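Local atomic coordinates of putative sugar binding protein (Bacteroides vulgatus ATCC 8482, PDB entry 3KEZ), a protein that probably binds glycans or other nutrients at the outer membrane as a SusD-family protein, and holds a calcium ion. Residues 256-261 / 329-334. Numbering follows the deposited sequence.
With CA (calcium ion), chain C.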
ATOM      1  N   LEU A 256      11.899   1.203  -0.837  1.00 14.41           N
ATOM      2  CA  LEU A 256      12.206   1.576   0.523  1.00 12.77           C
ATOM      3  C   LEU A 256      11.677   0.533   1.508  1.00 13.60           C
ATOM      4  O   LEU A 256      12.172   0.407   2.635  1.00 11.96           O
ATOM      5  CB  LEU A 256      11.622   2.956   0.816  1.00 14.46           C
ATOM      6  CG  LEU A 256      12.033   4.100  -0.113  1.00  8.99           C
ATOM      7  CD1 LEU A 256      11.306   5.463   0.294  1.00  5.31           C
ATOM      8  CD2 LEU A 256      13.564   4.313  -0.116  1.00 13.31           C
ATOM      9  N   PHE A 257      10.647  -0.197   1.110  1.00 12.99           N
ATOM     10  CA  PHE A 257      10.226  -1.360   1.880  1.00 14.49           C
ATOM     11  C   PHE A 257       9.723  -2.421   0.930  1.00 14.35           C
ATOM     12  O   PHE A 257       8.761  -2.206   0.175  1.00 11.69           O
ATOM     13  CB  PHE A 257       9.172  -0.996   2.920  1.00 14.52           C
ATOM     14  CG  PHE A 257       8.639  -2.185   3.718  1.00 13.82           C
ATOM     15  CD1 PHE A 257       9.494  -3.169   4.206  1.00 14.31           C
ATOM     16  CD2 PHE A 257       7.299  -2.258   4.050  1.00 19.50           C
ATOM     17  CE1 PHE A 257       9.024  -4.216   4.956  1.00 15.63           C
ATOM     18  CE2 PHE A 257       6.805  -3.320   4.805  1.00 28.22           C
ATOM     19  CZ  PHE A 257       7.686  -4.306   5.267  1.00 18.43           C
ATOM     20  N   GLU A 258      10.404  -3.566   0.993  1.00 11.65           N
ATOM     21  CA  GLU A 258      10.207  -4.695   0.097  1.00 13.57           C
ATOM     22  C   GLU A 258       9.717  -5.898   0.928  1.00 13.33           C
ATOM     23  O   GLU A 258      10.278  -6.183   1.987  1.00 13.23           O
ATOM     24  CB  GLU A 258      11.545  -5.006  -0.608  1.00 17.13           C
ATOM     25  CG  GLU A 258      11.449  -6.078  -1.686  1.00 16.31           C
ATOM     26  CD  GLU A 258      12.698  -6.215  -2.548  1.00 21.54           C
ATOM     27  OE1 GLU A 258      13.833  -6.023  -2.067  1.00 21.21           O
ATOM     28  OE2 GLU A 258      12.527  -6.556  -3.712  1.00 12.83           O
ATOM     29  N   ILE A 259       8.610  -6.528   0.507  1.00 11.37           N
ATOM     30  CA  ILE A 259       8.256  -7.848   0.999  1.00 13.07           C
ATOM     31  C   ILE A 259       9.102  -8.837   0.199  1.00 15.40           C
ATOM     32  O   ILE A 259       9.026  -8.868  -1.053  1.00 13.42           O
ATOM     33  CB  ILE A 259       6.746  -8.202   0.853  1.00 12.01           C
ATOM     34  CG1 ILE A 259       5.834  -7.175   1.563  1.00 15.60           C
ATOM     35  CG2 ILE A 259       6.473  -9.633   1.322  1.00 15.70           C
ATOM     36  CD1 ILE A 259       6.065  -7.018   3.088  1.00 12.39           C
ATOM     37  N   VAL A 260       9.919  -9.617   0.917  1.00 13.80           N
ATOM     38  CA  VAL A 260      10.800 -10.628   0.327  1.00 13.23           C
ATOM     39  C   VAL A 260      10.133 -12.008   0.365  1.00 13.59           C
ATOM     40  O   VAL A 260       9.836 -12.539   1.442  1.00 12.12           O
ATOM     41  CB  VAL A 260      12.158 -10.687   1.046  1.00 14.59           C
ATOM     42  CG1 VAL A 260      13.047 -11.795   0.451  1.00 17.09           C
ATOM     43  CG2 VAL A 260      12.870  -9.314   0.938  1.00 15.60           C
ATOM     44  N   ASN A 261       9.864 -12.539  -0.814  1.00 10.44           N
ATOM     45  CA  ASN A 261       9.333 -13.890  -1.006  1.00 13.58           C
ATOM     46  C   ASN A 261      10.419 -14.780  -1.624  1.00 15.95           C
ATOM     47  O   ASN A 261      11.142 -14.358  -2.537  1.00 16.40           O
ATOM     48  CB  ASN A 261       8.098 -13.817  -1.930  1.00 11.98           C
ATOM     49  CG  ASN A 261       6.910 -13.134  -1.255  1.00 15.83           C
ATOM     50  OD1 ASN A 261       6.671 -13.349  -0.068  1.00 14.19           O
ATOM     51  ND2 ASN A 261       6.170 -12.292  -2.005  1.00  8.63           N
ATOM     52  N   ASP A 329       7.033 -16.262  -6.500  1.00 11.35           N
ATOM     53  CA  ASP A 329       7.853 -15.767  -5.424  1.00  9.74           C
ATOM     54  C   ASP A 329       8.423 -14.383  -5.687  1.00 10.81           C
ATOM     55  O   ASP A 329       9.354 -13.957  -4.994  1.00 12.56           O
ATOM     56  CB  ASP A 329       8.931 -16.788  -5.121  1.00 11.84           C
ATOM     57  CG  ASP A 329       8.338 -18.103  -4.694  1.00 17.97           C
ATOM     58  OD1 ASP A 329       7.363 -18.057  -3.906  1.00 15.44           O
ATOM     59  OD2 ASP A 329       8.806 -19.163  -5.169  1.00 12.15           O
ATOM     60  N   ALA A 330       7.806 -13.642  -6.617  1.00 10.34           N
ATOM     61  CA  ALA A 330       8.159 -12.250  -6.839  1.00  9.76           C
ATOM     62  C   ALA A 330       7.977 -11.483  -5.550  1.00 10.43           C
ATOM     63  O   ALA A 330       6.977 -11.676  -4.818  1.00  9.70           O
ATOM     64  CB  ALA A 330       7.308 -11.636  -7.944  1.00  8.29           C
ATOM     65  N   ASN A 331       8.949 -10.614  -5.279  1.00 12.02           N
ATOM     66  CA  ASN A 331       8.895  -9.680  -4.167  1.00 10.44           C
ATOM     67  C   ASN A 331       7.853  -8.616  -4.440  1.00 11.20           C
ATOM     68  O   ASN A 331       7.489  -8.384  -5.591  1.00 11.20           O
ATOM     69  CB  ASN A 331      10.272  -9.020  -3.943  1.00 10.90           C
ATOM     70  CG  ASN A 331      11.360 -10.024  -3.457  1.00 14.64           C
ATOM     71  OD1 ASN A 331      11.061 -11.189  -3.209  1.00 12.19           O
ATOM     72  ND2 ASN A 331      12.618  -9.549  -3.308  1.00 11.50           N
ATOM     73  N   ILE A 332       7.377  -8.003  -3.362  1.00 11.31           N
ATOM     74  CA  ILE A 332       6.397  -6.936  -3.397  1.00  9.42           C
ATOM     75  C   ILE A 332       7.067  -5.587  -3.107  1.00 10.19           C
ATOM     76  O   ILE A 332       7.607  -5.385  -2.030  1.00 13.55           O
ATOM     77  CB  ILE A 332       5.285  -7.172  -2.346  1.00  9.80           C
ATOM     78  CG1 ILE A 332       4.857  -8.649  -2.354  1.00 13.47           C
ATOM     79  CG2 ILE A 332       4.132  -6.170  -2.601  1.00 10.88           C
ATOM     80  CD1 ILE A 332       4.115  -9.152  -3.637  1.00  8.59           C
ATOM     81  N   PRO A 333       7.099  -4.680  -4.093  1.00 14.22           N
ATOM     82  CA  PRO A 333       7.678  -3.345  -3.886  1.00 14.54           C
ATOM     83  C   PRO A 333       6.695  -2.422  -3.164  1.00 15.62           C
ATOM     84  O   PRO A 333       6.179  -1.479  -3.760  1.00 17.21           O
ATOM     85  CB  PRO A 333       7.964  -2.885  -5.313  1.00 15.88           C
ATOM     86  CG  PRO A 333       6.846  -3.465  -6.106  1.00 18.47           C
ATOM     87  CD  PRO A 333       6.536  -4.818  -5.452  1.00 15.67           C
ATOM     88  N   LEU A 334       6.500  -2.678  -1.873  1.00 15.32           N
ATOM     89  CA  LEU A 334       5.362  -2.153  -1.139  1.00 14.62           C
ATOM     90  C   LEU A 334       5.392  -0.634  -0.946  1.00 12.26           C
ATOM     91  O   LEU A 334       4.368   0.013  -1.034  1.00 12.97           O
ATOM     92  CB  LEU A 334       5.275  -2.867   0.213  1.00 15.98           C
ATOM     93  CG  LEU A 334       3.918  -2.876   0.887  1.00 23.37           C
ATOM     94  CD1 LEU A 334       2.877  -3.487  -0.055  1.00 19.12           C
ATOM     95  CD2 LEU A 334       4.072  -3.662   2.159  1.00 15.87           C
TER
HETATM   96 CA    CA C 501      11.562 -13.205  -4.625  1.00 31.50          CA
HETATM   97  O   HOH W   1      14.041 -12.988  -3.889  1.00 14.45           O
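The amide of Asn-331 and the carboxylate of Glu-258 stand with their planes 90° apart: Asn-331 ND2 donates one of its hydrogens in its own amide plane and meets Glu-258 OE2, 3.0 Å away, from above the carboxylate. They lie beside a calcium site that closes one end of a short two-stranded antiparallel sheet in the SusD fold, with Ile-259 and Ile-332 as its hydrogen-bonded pair. OD1 of Asn-331 ligates calcium at 2.5 Å and accepts the backbone N-H of Asn-261, which comes from above the side-chain carbonyl plane of Asn-331. The backbone O atoms of Asn-261 and Asp-329, each 2.4 Å from the metal, and a water join in; Gln-322 and Glu-325 complete the shell. With CG anti to the backbone N (chi1 -174°) and the chain extended beyond it, Glu-258 brings OE2 to Asn-331, while OE1 pairs with Lys-190. Putting an alanine here would probably leave Asn-331 ND2 without its acceptor and Lys-190 without this carboxylate. On the isoleucine face, the CB atoms of Ile-259 and Ile-332 touch at 3.7 Å, while Leu-334 CD2 approaches the Phe-257 ring obliquely. Asn-261 ND2, also hydrogen-bonded to Ser-41 OG, donates almost straight (173°) to Ala-330 O at 3.0 Å.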